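Local coordinates for protein dihydroorotase (Saccharomyces cerevisiae S288C, PDB 6L0A) that catalyses the reversible, zinc-dependent interconversion of N-carbamoyl-L-aspartate and dihydroorotate, the third step of de novo pyrimidine biosynthesis, at residues Gln3-Gly8 with Asn295-Leu300; Thr49-Val54 with Ile85-Gln90; Ile55-Thr60 with Phe70-Tyr75; Gln289-Gln294 with Lys301-Asp306. All coordinates share one frame; numbering follows the deposited sequence.

Contact 1 of 4, residues Gln3-Gly8 with Asn295-Leu300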
loop_
_atom_site.group_PDB
_atom_site.type_symbol
_atom_site.label_atom_id
_atom_site.label_comp_id
_atom_site.label_asym_id
_atom_site.label_seq_id
_atom_site.Cartn_x
_atom_site.Cartn_y
_atom_site.Cartn_z
ATOM N N GLN C 3 -29.302 -16.945 -19.582
ATOM C CA GLN C 3 -29.510 -15.508 -19.681
ATOM C C GLN C 3 -28.396 -14.881 -20.509
ATOM O O GLN C 3 -27.215 -15.175 -20.304
ATOM C CB GLN C 3 -29.561 -14.857 -18.300
ATOM C CG GLN C 3 -29.907 -13.374 -18.379
ATOM C CD GLN C 3 -30.011 -12.699 -17.027
ATOM O OE1 GLN C 3 -29.981 -13.359 -15.985
ATOM N NE2 GLN C 3 -30.143 -11.374 -17.035
ATOM N N GLU C 4 -28.775 -14.017 -21.453
ATOM C CA GLU C 4 -27.829 -13.393 -22.367
ATOM C C GLU C 4 -28.094 -11.900 -22.458
ATOM O O GLU C 4 -29.230 -11.443 -22.296
ATOM C CB GLU C 4 -27.906 -14.000 -23.767
ATOM C CG GLU C 4 -27.444 -15.434 -23.853
ATOM C CD GLU C 4 -27.316 -15.904 -25.286
ATOM O OE1 GLU C 4 -27.975 -15.307 -26.165
ATOM O OE2 GLU C 4 -26.558 -16.863 -25.536
ATOM N N ILE C 5 -27.027 -11.140 -22.715
ATOM C CA ILE C 5 -27.112 -9.706 -22.957
ATOM C C ILE C 5 -26.281 -9.382 -24.190
ATOM O O ILE C 5 -25.112 -9.776 -24.281
ATOM C CB ILE C 5 -26.630 -8.874 -21.750
ATOM C CG1 ILE C 5 -27.392 -9.267 -20.479
ATOM C CG2 ILE C 5 -26.784 -7.391 -22.041
ATOM C CD1 ILE C 5 -27.104 -8.363 -19.293
ATOM N N ASP C 6 -26.894 -8.698 -25.147
ATOM C CA ASP C 6 -26.242 -8.324 -26.393
ATOM C C ASP C 6 -25.582 -6.977 -26.154
ATOM O O ASP C 6 -26.255 -5.942 -26.100
ATOM C CB ASP C 6 -27.257 -8.266 -27.536
ATOM C CG ASP C 6 -26.606 -8.088 -28.899
ATOM O OD1 ASP C 6 -25.514 -7.478 -28.986
ATOM O OD2 ASP C 6 -27.203 -8.555 -29.894
ATOM N N LEU C 7 -24.264 -6.990 -25.991
ATOM C CA LEU C 7 -23.527 -5.765 -25.714
ATOM C C LEU C 7 -23.031 -5.076 -26.979
ATOM O O LEU C 7 -22.501 -3.960 -26.897
ATOM C CB LEU C 7 -22.351 -6.067 -24.779
ATOM C CG LEU C 7 -22.769 -6.527 -23.375
ATOM C CD1 LEU C 7 -21.562 -6.944 -22.544
ATOM C CD2 LEU C 7 -23.560 -5.443 -22.659
ATOM N N GLY C 8 -23.183 -5.710 -28.140
ATOM C CA GLY C 8 -22.830 -5.045 -29.385
ATOM C C GLY C 8 -21.334 -4.843 -29.533
ATOM O O GLY C 8 -20.519 -5.740 -29.267
ATOM N N ASN C 295 -27.426 -4.667 -9.360
ATOM C CA ASN C 295 -28.774 -4.706 -9.923
ATOM C C ASN C 295 -28.957 -3.610 -10.960
ATOM O O ASN C 295 -29.957 -2.892 -10.985
ATOM C CB ASN C 295 -29.826 -4.616 -8.824
ATOM C CG ASN C 295 -29.715 -5.742 -7.877
ATOM O OD1 ASN C 295 -29.849 -5.581 -6.662
ATOM N ND2 ASN C 295 -29.427 -6.924 -8.411
ATOM N N ALA C 296 -27.964 -3.493 -11.834
ATOM C CA ALA C 296 -27.979 -2.440 -12.835
ATOM C C ALA C 296 -27.535 -2.957 -14.199
ATOM O O ALA C 296 -26.970 -2.199 -14.995
ATOM C CB ALA C 296 -27.099 -1.269 -12.395
ATOM N N LEU C 297 -27.797 -4.230 -14.495
ATOM C CA LEU C 297 -27.350 -4.800 -15.762
ATOM C C LEU C 297 -27.929 -4.069 -16.970
ATOM O O LEU C 297 -27.320 -4.090 -18.044
ATOM C CB LEU C 297 -27.705 -6.285 -15.825
ATOM C CG LEU C 297 -26.825 -7.218 -14.993
ATOM C CD1 LEU C 297 -27.461 -8.602 -14.886
ATOM C CD2 LEU C 297 -25.425 -7.314 -15.590
ATOM N N GLU C 298 -29.074 -3.402 -16.815
ATOM C CA GLU C 298 -29.625 -2.618 -17.914
ATOM C C GLU C 298 -28.721 -1.454 -18.302
ATOM O O GLU C 298 -28.851 -0.931 -19.412
ATOM C CB GLU C 298 -31.021 -2.101 -17.553
ATOM C CG GLU C 298 -31.037 -0.816 -16.728
ATOM C CD GLU C 298 -31.101 -1.079 -15.229
ATOM O OE1 GLU C 298 -30.733 -2.198 -14.796
ATOM O OE2 GLU C 298 -31.518 -0.166 -14.481
ATOM N N ASN C 299 -27.815 -1.029 -17.417
ATOM C CA ASN C 299 -26.907 0.073 -17.716
ATOM C C ASN C 299 -25.553 -0.401 -18.231
ATOM O O ASN C 299 -24.686 0.436 -18.515
ATOM C CB ASN C 299 -26.722 0.961 -16.475
ATOM C CG ASN C 299 -27.874 1.941 -16.286
ATOM O OD1 ASN C 299 -28.756 2.040 -17.142
ATOM N ND2 ASN C 299 -27.876 2.665 -15.162
ATOM N N LEU C 300 -25.368 -1.713 -18.389
ATOM C CA LEU C 300 -24.064 -2.241 -18.767
ATOM C C LEU C 300 -23.688 -1.832 -20.181
ATOM O O LEU C 300 -22.551 -1.413 -20.426
ATOM C CB LEU C 300 -24.049 -3.761 -18.638
ATOM C CG LEU C 300 -22.718 -4.421 -18.986
ATOM C CD1 LEU C 300 -21.638 -3.961 -17.998
ATOM C CD2 LEU C 300 -22.817 -5.941 -19.000
#

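Contact 2 of 4, residues Thr49-Val54 with Ile85-Gln90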
loop_
_atom_site.group_PDB
_atom_site.type_symbol
_atom_site.label_atom_id
_atom_site.label_comp_id
_atom_site.label_asym_id
_atom_site.label_seq_id
_atom_site.Cartn_x
_atom_site.Cartn_y
_atom_site.Cartn_z
ATOM N N THR C 49 6.076 8.697 -30.129
ATOM C CA THR C 49 6.025 10.130 -30.379
ATOM C C THR C 49 6.266 10.470 -31.844
ATOM O O THR C 49 6.483 11.646 -32.160
ATOM C CB THR C 49 7.056 10.869 -29.519
ATOM O OG1 THR C 49 8.379 10.483 -29.931
ATOM C CG2 THR C 49 6.874 10.531 -28.037
ATOM N N THR C 50 6.268 9.483 -32.740
ATOM C CA THR C 50 6.516 9.744 -34.149
ATOM C C THR C 50 5.474 9.040 -35.007
ATOM O O THR C 50 4.905 8.008 -34.629
ATOM C CB THR C 50 7.927 9.312 -34.569
ATOM O OG1 THR C 50 8.076 7.899 -34.395
ATOM C CG2 THR C 50 8.988 10.059 -33.749
ATOM N N LEU C 51 5.234 9.629 -36.176
ATOM C CA LEU C 51 4.218 9.124 -37.088
ATOM C C LEU C 51 4.513 7.695 -37.521
ATOM O O LEU C 51 3.627 6.834 -37.507
ATOM C CB LEU C 51 4.139 10.046 -38.302
ATOM C CG LEU C 51 2.898 9.936 -39.182
ATOM C CD1 LEU C 51 1.651 9.944 -38.335
ATOM C CD2 LEU C 51 2.879 11.079 -40.173
ATOM N N ASP C 52 5.748 7.426 -37.949
ATOM C CA ASP C 52 6.045 6.100 -38.481
ATOM C C ASP C 52 5.912 5.027 -37.404
ATOM O O ASP C 52 5.442 3.918 -37.685
ATOM C CB ASP C 52 7.441 6.087 -39.106
ATOM C CG ASP C 52 7.506 6.904 -40.392
ATOM O OD1 ASP C 52 6.449 7.098 -41.032
ATOM O OD2 ASP C 52 8.612 7.358 -40.762
ATOM N N ARG C 53 6.289 5.351 -36.161
ATOM C CA ARG C 53 6.198 4.385 -35.068
ATOM C C ARG C 53 4.747 4.004 -34.773
ATOM O O ARG C 53 4.440 2.823 -34.576
ATOM C CB ARG C 53 6.867 4.965 -33.823
ATOM C CG ARG C 53 7.028 4.022 -32.643
ATOM C CD ARG C 53 8.311 4.385 -31.880
ATOM N NE ARG C 53 8.372 3.853 -30.514
ATOM C CZ ARG C 53 8.472 2.559 -30.246
ATOM N NH1 ARG C 53 8.512 1.680 -31.242
ATOM N NH2 ARG C 53 8.527 2.136 -28.995
ATOM N N VAL C 54 3.841 4.985 -34.738
ATOM C CA VAL C 54 2.455 4.671 -34.410
ATOM C C VAL C 54 1.781 3.929 -35.553
ATOM O O VAL C 54 0.904 3.088 -35.317
ATOM C CB VAL C 54 1.680 5.946 -34.024
ATOM C CG1 VAL C 54 1.316 6.772 -35.251
ATOM C CG2 VAL C 54 0.416 5.580 -33.218
ATOM N N ILE C 85 1.198 16.929 -34.641
ATOM C CA ILE C 85 -0.193 16.684 -34.264
ATOM C C ILE C 85 -1.107 16.820 -35.479
ATOM O O ILE C 85 -1.949 15.955 -35.752
ATOM C CB ILE C 85 -0.614 17.644 -33.135
ATOM C CG1 ILE C 85 0.228 17.405 -31.878
ATOM C CG2 ILE C 85 -2.116 17.533 -32.863
ATOM C CD1 ILE C 85 -0.030 16.051 -31.198
ATOM N N HIS C 86 -0.963 17.924 -36.220
ATOM C CA HIS C 86 -1.762 18.124 -37.426
ATOM C C HIS C 86 -1.513 17.013 -38.443
ATOM O O HIS C 86 -2.454 16.472 -39.032
ATOM C CB HIS C 86 -1.447 19.495 -38.038
ATOM C CG HIS C 86 -1.990 20.650 -37.252
ATOM N ND1 HIS C 86 -3.338 20.907 -37.139
ATOM C CD2 HIS C 86 -1.362 21.618 -36.542
ATOM C CE1 HIS C 86 -3.520 21.982 -36.393
ATOM N NE2 HIS C 86 -2.335 22.429 -36.013
ATOM N N GLU C 87 -0.243 16.661 -38.654
ATOM C CA GLU C 87 0.108 15.626 -39.621
ATOM C C GLU C 87 -0.508 14.280 -39.244
ATOM O O GLU C 87 -1.149 13.621 -40.074
ATOM C CB GLU C 87 1.627 15.520 -39.717
ATOM C CG GLU C 87 2.128 14.474 -40.686
ATOM C CD GLU C 87 3.648 14.431 -40.761
ATOM O OE1 GLU C 87 4.292 14.221 -39.709
ATOM O OE2 GLU C 87 4.200 14.603 -41.871
ATOM N N ALA C 88 -0.318 13.851 -37.990
ATOM C CA ALA C 88 -0.854 12.563 -37.552
ATOM C C ALA C 88 -2.373 12.550 -37.598
ATOM O O ALA C 88 -2.982 11.539 -37.961
ATOM C CB ALA C 88 -0.368 12.242 -36.138
ATOM N N ALA C 89 -3.003 13.667 -37.229
ATOM C CA ALA C 89 -4.458 13.734 -37.218
ATOM C C ALA C 89 -5.021 13.607 -38.624
ATOM O O ALA C 89 -5.971 12.850 -38.863
ATOM C CB ALA C 89 -4.920 15.043 -36.581
ATOM N N GLN C 90 -4.440 14.340 -39.573
ATOM C CA GLN C 90 -4.983 14.339 -40.922
ATOM C C GLN C 90 -4.781 12.998 -41.605
ATOM O O GLN C 90 -5.551 12.644 -42.502
ATOM C CB GLN C 90 -4.360 15.477 -41.732
ATOM C CG GLN C 90 -5.101 16.795 -41.531
ATOM C CD GLN C 90 -4.214 18.014 -41.673
ATOM O OE1 GLN C 90 -3.365 18.081 -42.563
ATOM N NE2 GLN C 90 -4.413 18.992 -40.795
#

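Contact 3 of 4, residues Ile55-Thr60 with Phe70-Tyr75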
loop_
_atom_site.group_PDB
_atom_site.type_symbol
_atom_site.label_atom_id
_atom_site.label_comp_id
_atom_site.label_asym_id
_atom_site.label_seq_id
_atom_site.Cartn_x
_atom_site.Cartn_y
_atom_site.Cartn_z
ATOM N N ILE C 55 2.172 4.212 -36.801
ATOM C CA ILE C 55 1.610 3.483 -37.933
ATOM C C ILE C 55 2.072 2.032 -37.912
ATOM O O ILE C 55 1.265 1.108 -38.056
ATOM C CB ILE C 55 1.982 4.175 -39.258
ATOM C CG1 ILE C 55 1.197 5.473 -39.419
ATOM C CG2 ILE C 55 1.702 3.236 -40.449
ATOM C CD1 ILE C 55 1.703 6.350 -40.549
ATOM N N GLU C 56 3.379 1.806 -37.722
ATOM C CA GLU C 56 3.882 0.437 -37.706
ATOM C C GLU C 56 3.383 -0.330 -36.485
ATOM O O GLU C 56 3.129 -1.535 -36.580
ATOM C CB GLU C 56 5.413 0.429 -37.772
ATOM C CG GLU C 56 5.969 0.874 -39.126
ATOM C CD GLU C 56 5.534 -0.035 -40.284
ATOM O OE1 GLU C 56 4.842 0.456 -41.209
ATOM O OE2 GLU C 56 5.887 -1.235 -40.270
ATOM N N TYR C 57 3.216 0.346 -35.341
ATOM C CA TYR C 57 2.638 -0.315 -34.169
ATOM C C TYR C 57 1.233 -0.817 -34.473
ATOM O O TYR C 57 0.910 -1.982 -34.214
ATOM C CB TYR C 57 2.618 0.646 -32.975
ATOM C CG TYR C 57 2.381 0.022 -31.605
ATOM C CD1 TYR C 57 2.896 -1.229 -31.267
ATOM C CD2 TYR C 57 1.688 0.722 -30.630
ATOM C CE1 TYR C 57 2.696 -1.768 -29.991
ATOM C CE2 TYR C 57 1.487 0.206 -29.370
ATOM C CZ TYR C 57 1.984 -1.037 -29.050
ATOM O OH TYR C 57 1.768 -1.523 -27.787
ATOM N N LYS C 58 0.379 0.047 -35.038
ATOM C CA LYS C 58 -0.979 -0.392 -35.373
ATOM C C LYS C 58 -0.954 -1.578 -36.330
ATOM O O LYS C 58 -1.751 -2.517 -36.188
ATOM C CB LYS C 58 -1.787 0.758 -35.981
ATOM C CG LYS C 58 -3.280 0.424 -36.166
ATOM C CD LYS C 58 -4.061 1.625 -36.701
ATOM C CE LYS C 58 -5.535 1.283 -36.902
ATOM N NZ LYS C 58 -6.330 2.446 -37.400
ATOM N N LYS C 59 -0.048 -1.559 -37.309
ATOM C CA LYS C 59 0.021 -2.666 -38.257
ATOM C C LYS C 59 0.366 -3.969 -37.547
ATOM O O LYS C 59 -0.202 -5.022 -37.852
ATOM C CB LYS C 59 1.039 -2.349 -39.355
ATOM C CG LYS C 59 0.548 -1.301 -40.356
ATOM C CD LYS C 59 0.952 -1.629 -41.800
ATOM C CE LYS C 59 -0.190 -2.313 -42.566
ATOM N NZ LYS C 59 -1.104 -1.345 -43.248
ATOM N N THR C 60 1.272 -3.903 -36.569
ATOM C CA THR C 60 1.626 -5.085 -35.793
ATOM C C THR C 60 0.420 -5.621 -35.045
ATOM O O THR C 60 0.154 -6.830 -35.050
ATOM C CB THR C 60 2.761 -4.751 -34.818
ATOM O OG1 THR C 60 3.933 -4.416 -35.562
ATOM C CG2 THR C 60 3.065 -5.944 -33.895
ATOM N N PHE C 70 -8.524 -0.851 -33.540
ATOM C CA PHE C 70 -7.454 -0.229 -32.764
ATOM C C PHE C 70 -7.487 1.280 -32.964
ATOM O O PHE C 70 -7.360 1.757 -34.094
ATOM C CB PHE C 70 -6.094 -0.777 -33.184
ATOM C CG PHE C 70 -5.859 -2.186 -32.751
ATOM C CD1 PHE C 70 -5.683 -2.484 -31.410
ATOM C CD2 PHE C 70 -5.838 -3.220 -33.678
ATOM C CE1 PHE C 70 -5.477 -3.783 -30.990
ATOM C CE2 PHE C 70 -5.640 -4.538 -33.266
ATOM C CZ PHE C 70 -5.455 -4.822 -31.921
ATOM N N LEU C 71 -7.655 2.021 -31.871
ATOM C CA LEU C 71 -7.523 3.473 -31.857
ATOM C C LEU C 71 -6.217 3.810 -31.150
ATOM O O LEU C 71 -5.955 3.286 -30.066
ATOM C CB LEU C 71 -8.700 4.123 -31.142
ATOM C CG LEU C 71 -10.105 3.716 -31.596
ATOM C CD1 LEU C 71 -11.162 4.375 -30.702
ATOM C CD2 LEU C 71 -10.323 4.055 -33.077
ATOM N N MET C 72 -5.408 4.669 -31.758
ATOM C CA MET C 72 -4.013 4.833 -31.368
ATOM C C MET C 72 -3.785 6.200 -30.730
ATOM O O MET C 72 -4.588 7.122 -30.896
ATOM C CB MET C 72 -3.094 4.664 -32.576
ATOM C CG MET C 72 -3.334 3.371 -33.371
ATOM S SD MET C 72 -3.075 1.847 -32.418
ATOM C CE MET C 72 -1.318 1.934 -32.062
ATOM N N SER C 73 -2.667 6.329 -30.013
ATOM C CA SER C 73 -2.350 7.581 -29.342
ATOM C C SER C 73 -0.860 7.893 -29.433
ATOM O O SER C 73 -0.014 7.018 -29.640
ATOM C CB SER C 73 -2.744 7.550 -27.854
ATOM O OG SER C 73 -2.044 6.499 -27.195
ATOM N N PHE C 74 -0.563 9.180 -29.271
ATOM C CA PHE C 74 0.776 9.663 -28.984
ATOM C C PHE C 74 0.960 9.844 -27.477
ATOM O O PHE C 74 0.008 10.089 -26.731
ATOM C CB PHE C 74 1.038 11.015 -29.667
ATOM C CG PHE C 74 1.438 10.921 -31.122
ATOM C CD1 PHE C 74 2.057 9.784 -31.630
ATOM C CD2 PHE C 74 1.230 12.000 -31.964
ATOM C CE1 PHE C 74 2.444 9.722 -32.972
ATOM C CE2 PHE C 74 1.598 11.952 -33.301
ATOM C CZ PHE C 74 2.209 10.815 -33.809
ATOM N N TYR C 75 2.211 9.759 -27.051
ATOM C CA TYR C 75 2.631 10.065 -25.687
ATOM C C TYR C 75 2.996 11.543 -25.608
ATOM O O TYR C 75 3.732 12.045 -26.462
ATOM C CB TYR C 75 3.826 9.169 -25.381
ATOM C CG TYR C 75 4.487 9.178 -24.030
ATOM C CD1 TYR C 75 5.327 10.219 -23.642
ATOM C CD2 TYR C 75 4.359 8.082 -23.183
ATOM C CE1 TYR C 75 5.987 10.178 -22.416
ATOM C CE2 TYR C 75 5.015 8.031 -21.964
ATOM C CZ TYR C 75 5.819 9.081 -21.585
ATOM O OH TYR C 75 6.472 9.019 -20.376
HETATM O O HOH W 1 -9.017 2.323 -36.511
#

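Contact 4 of 4, residues Gln289-Gln294 with Lys301-Asp306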
loop_
_atom_site.group_PDB
_atom_site.type_symbol
_atom_site.label_atom_id
_atom_site.label_comp_id
_atom_site.label_asym_id
_atom_site.label_seq_id
_atom_site.Cartn_x
_atom_site.Cartn_y
_atom_site.Cartn_z
ATOM N N GLN C 289 -19.843 -8.610 -13.464
ATOM C CA GLN C 289 -19.963 -8.979 -12.058
ATOM C C GLN C 289 -20.458 -7.804 -11.228
ATOM O O GLN C 289 -21.357 -7.950 -10.387
ATOM C CB GLN C 289 -18.616 -9.483 -11.537
ATOM C CG GLN C 289 -18.710 -10.300 -10.251
ATOM C CD GLN C 289 -19.596 -11.514 -10.420
ATOM O OE1 GLN C 289 -19.462 -12.265 -11.393
ATOM N NE2 GLN C 289 -20.511 -11.719 -9.474
ATOM N N VAL C 290 -19.892 -6.622 -11.465
ATOM C CA VAL C 290 -20.255 -5.438 -10.693
ATOM C C VAL C 290 -21.685 -5.015 -10.992
ATOM O O VAL C 290 -22.467 -4.715 -10.080
ATOM C CB VAL C 290 -19.265 -4.299 -10.982
ATOM C CG1 VAL C 290 -19.680 -3.028 -10.236
ATOM C CG2 VAL C 290 -17.862 -4.746 -10.612
ATOM N N PHE C 291 -22.048 -4.970 -12.276
ATOM C CA PHE C 291 -23.381 -4.500 -12.630
ATOM C C PHE C 291 -24.460 -5.471 -12.154
ATOM O O PHE C 291 -25.550 -5.041 -11.769
ATOM C CB PHE C 291 -23.468 -4.277 -14.138
ATOM C CG PHE C 291 -22.880 -2.958 -14.592
ATOM C CD1 PHE C 291 -21.509 -2.740 -14.549
ATOM C CD2 PHE C 291 -23.700 -1.945 -15.062
ATOM C CE1 PHE C 291 -20.968 -1.534 -14.976
ATOM C CE2 PHE C 291 -23.169 -0.732 -15.485
ATOM C CZ PHE C 291 -21.792 -0.531 -15.441
ATOM N N GLU C 292 -24.159 -6.765 -12.136
ATOM C CA GLU C 292 -25.098 -7.733 -11.575
ATOM C C GLU C 292 -25.279 -7.510 -10.081
ATOM O O GLU C 292 -26.409 -7.403 -9.585
ATOM C CB GLU C 292 -24.609 -9.153 -11.847
ATOM C CG GLU C 292 -25.369 -10.202 -11.048
ATOM C CD GLU C 292 -25.487 -11.513 -11.778
ATOM O OE1 GLU C 292 -24.438 -12.127 -12.067
ATOM O OE2 GLU C 292 -26.631 -11.928 -12.068
ATOM N N GLU C 293 -24.168 -7.425 -9.344
ATOM C CA GLU C 293 -24.249 -7.211 -7.906
ATOM C C GLU C 293 -24.945 -5.895 -7.574
ATOM O O GLU C 293 -25.595 -5.783 -6.525
ATOM C CB GLU C 293 -22.842 -7.275 -7.298
ATOM C CG GLU C 293 -22.187 -8.662 -7.432
ATOM C CD GLU C 293 -20.746 -8.709 -6.942
ATOM O OE1 GLU C 293 -20.219 -7.651 -6.542
ATOM O OE2 GLU C 293 -20.133 -9.806 -6.974
ATOM N N GLN C 294 -24.862 -4.904 -8.458
ATOM C CA GLN C 294 -25.518 -3.626 -8.231
ATOM C C GLN C 294 -26.941 -3.579 -8.767
ATOM O O GLN C 294 -27.596 -2.536 -8.644
ATOM C CB GLN C 294 -24.713 -2.482 -8.861
ATOM C CG GLN C 294 -23.333 -2.301 -8.250
ATOM C CD GLN C 294 -23.379 -2.192 -6.744
ATOM O OE1 GLN C 294 -24.036 -1.304 -6.195
ATOM N NE2 GLN C 294 -22.677 -3.088 -6.063
ATOM N N LYS C 301 -24.630 -1.933 -21.125
ATOM C CA LYS C 301 -24.301 -1.635 -22.515
ATOM C C LYS C 301 -23.829 -0.196 -22.676
ATOM O O LYS C 301 -22.934 0.086 -23.478
ATOM C CB LYS C 301 -25.505 -1.910 -23.419
ATOM C CG LYS C 301 -25.263 -1.522 -24.872
ATOM C CD LYS C 301 -26.018 -2.424 -25.832
ATOM C CE LYS C 301 -25.578 -2.173 -27.271
ATOM N NZ LYS C 301 -25.854 -0.758 -27.652
ATOM N N GLY C 302 -24.419 0.730 -21.926
ATOM C CA GLY C 302 -23.955 2.104 -21.995
ATOM C C GLY C 302 -22.524 2.244 -21.516
ATOM O O GLY C 302 -21.707 2.913 -22.157
ATOM N N PHE C 303 -22.187 1.564 -20.417
ATOM C CA PHE C 303 -20.880 1.751 -19.791
ATOM C C PHE C 303 -19.761 1.122 -20.615
ATOM O O PHE C 303 -18.658 1.677 -20.680
ATOM C CB PHE C 303 -20.893 1.177 -18.373
ATOM C CG PHE C 303 -19.565 1.281 -17.666
ATOM C CD1 PHE C 303 -19.105 2.503 -17.205
ATOM C CD2 PHE C 303 -18.790 0.161 -17.463
ATOM C CE1 PHE C 303 -17.866 2.607 -16.562
ATOM C CE2 PHE C 303 -17.561 0.247 -16.811
ATOM C CZ PHE C 303 -17.104 1.477 -16.365
ATOM N N VAL C 304 -20.017 -0.021 -21.258
ATOM C CA VAL C 304 -18.985 -0.743 -21.998
ATOM C C VAL C 304 -19.139 -0.636 -23.507
ATOM O O VAL C 304 -18.381 -1.293 -24.232
ATOM C CB VAL C 304 -18.912 -2.226 -21.589
ATOM C CG1 VAL C 304 -18.651 -2.366 -20.082
ATOM C CG2 VAL C 304 -20.192 -2.961 -21.992
ATOM N N SER C 305 -20.093 0.149 -24.010
ATOM C CA SER C 305 -20.169 0.303 -25.458
ATOM C C SER C 305 -20.657 1.682 -25.884
ATOM O O SER C 305 -19.918 2.410 -26.549
ATOM C CB SER C 305 -21.064 -0.772 -26.082
ATOM O OG SER C 305 -21.063 -0.649 -27.499
ATOM N N ASP C 306 -21.883 2.058 -25.505
ATOM C CA ASP C 306 -22.502 3.262 -26.065
ATOM C C ASP C 306 -21.660 4.510 -25.811
ATOM O O ASP C 306 -21.388 5.289 -26.735
ATOM C CB ASP C 306 -23.908 3.466 -25.482
ATOM C CG ASP C 306 -24.840 2.296 -25.750
ATOM O OD1 ASP C 306 -24.498 1.408 -26.560
ATOM O OD2 ASP C 306 -25.919 2.270 -25.123
#

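Contact 1 of 4, residues Gln3-Gly8 with Asn295-Leu300
Ile5 and Leu7, on the edge strand of a small antiparallel sheet, pack on Leu297, in the connection after helix 283-293, and Leu300, the first residue of helix 300-312. Branched aliphatic side chains suit these four places because they fill the space between the strand and the helix start without bringing in polar atoms that would have to be paired. The CG1 arm of Ile5 lies anti to the carbonyl carbon (chi1 -55°) and runs out to CD1, the atom that does the touching: it lies 4.1 Å from Leu297 CB, and the two side chains cross at about a right angle. Deeper in, the isobutyl groups of Leu7 and Leu300 interlock more closely. Leu7 CD2 reaches Leu300 CD2 at 3.8 Å, and Leu7 CD1 comes almost as near, 3.9 Å from the same Leu300 CD2, so that one methyl of Leu300 meets both branches of Leu7. Toward the start of the strand the packing thins, and the amide end of Gln3 only skirts Leu297, with NE2 4.4 Å from CD1. Phe291 of helix 283-293 touches both Leu297 and Leu300, continuing the apolar layer. Asn295, with positive phi, closes the preceding helix in a Schellman motif. On the strand, Leu7 and Gly8 both face Ala325, a classic beta bulge in the antiparallel sheet formed with strands 324-328 and 354-362.

Contact 2 of 4, residues Thr49-Val54 with Ile85-Gln90
Leu51, in the first turn of helix 51-64, sends its two methyls to different surroundings on helix 82-90. CD1 takes the buried side: it sits 3.7 Å from Ala88 CA and 3.8 Å from Ala88 CB, and alanine suits the spot because its short side chain lets the leucine come up to the backbone. The nearest CA atoms, those of Leu51 and Ala88, are 6.1 Å apart. These helices precede and follow strand 69-71 in the beta/alpha barrel of the amidohydrolases, and Phe74, beyond that strand, also touches Ala88. On the solvent side the approach is no longer, but the partner is an exposed side chain: CD2 meets Glu87 CG, CD and OE1, each at 3.5 Å, and the carboxylate otherwise faces solvent. With CG anti to the backbone N (chi1 180°), the glutamate is laid across the leucine, its CG and carboxylate carbon over the methyl. Shortening Leu51 to an alanine would probably uncover Ala88 and leave the Glu87 side chain without its support.

Contact 3 of 4, residues Ile55-Thr60 with Phe70-Tyr75
Phe70, on strand 69-71, meets Lys58 of helix 51-64 chiefly through its backbone. Lys58 CE comes within 3.4 Å of Phe70 O, and a water joins the two residues: it accepts from Lys58 NZ at 2.8 Å and donates to Phe70 O at 3.0 Å. The lysine is fully extended, CG anti to the backbone N (chi1 -172°), which carries the ammonium past the apolar layer to the water. Phe70 CB lies 4.3 Å from Lys58 CG. Two residues on, at Met72, the lysine stem runs obliquely across the thioether, with CD 3.8 Å from Met72 CG and CB 3.9 Å from Met72 SD. Bends at chi2 and chi3 (-61° and -65°) fold the methionine back so that its methyl CE approaches Tyr57 CD2 at 3.5 Å, obliquely to the ring. A flexible, unbranched methionine suits a place where it must fit both an aromatic ring and a lysine stem. Tyr57 OH hydrogen-bonds to the backbone O of Arg18, a residue of the malate pocket, so the helix is tied to the site from a second shell. Within this beta-alpha-beta unit, the chemistry implies an apolar interior held by dispersion, with the lysine ammonium paired through one water to the strand carbonyl.

Contact 4 of 4, residues Gln289-Gln294 with Lys301-Asp306
Phe291, on the last turns of helix 283-293, reaches across to Phe303 on helix 300-312. Its CB points toward the partner helix, and CG lies anti to the carbonyl carbon (chi1 -81°), carrying the ring outward from its own helix. Of the ring atoms farther along, CE1 meets Phe303 CD2 at 3.7 Å, while CE2 lies 4.1 Å from Phe303 CB. The tip, CZ, goes deepest: it is 3.5 Å from Phe303 CB and 3.6 Å from Phe303 CG, at the root of the other ring. The two rings are oblique, centroids 5.5 Å apart and planes at 37°. Phenylalanine suits both places, since a long, flat, wholly apolar group can bridge helices whose nearest CA atoms, those of Phe291 and Phe303, stand 9.8 Å apart. Were Phe291 an alanine, Phe303 CB and CG would probably lose most of their cover from this helix, and the Phe303 ring would be freer to turn. Ile287 and Ala246 also touch Phe303, and Val247 borders Phe291. Away from the rings, Lys301 forms a salt bridge with Asp306, NZ lying 2.8 Å from OD1 on its syn side. Dispersion and shape thus hold the buried helix pair together, while the charges of Lys301 and Asp306 are matched within one helix.

Contacts 3 and 4 are buried, whereas contacts 1 and 2 are only partly so and have exposed residues, Gln3 and Glu87, at their margins. Contacts 1 and 4 share the connection between helices 283-293 and 300-312; their centres lie 6 Å apart, and aliphatic and aromatic packing adjoin where Phe291 touches Leu297 and Leu300. Contacts 2 and 3 both use helix 51-64, with centres 10 Å apart, and Val54 CG2 packs on Met72 CB between them. Contact 4 lies across the chain's centre from contacts 2 and 3, and contact 1 across from contact 2. All four rely on apolar contact across their segments; contact 3 alone adds a bridging water, between a lysine and a strand carbonyl.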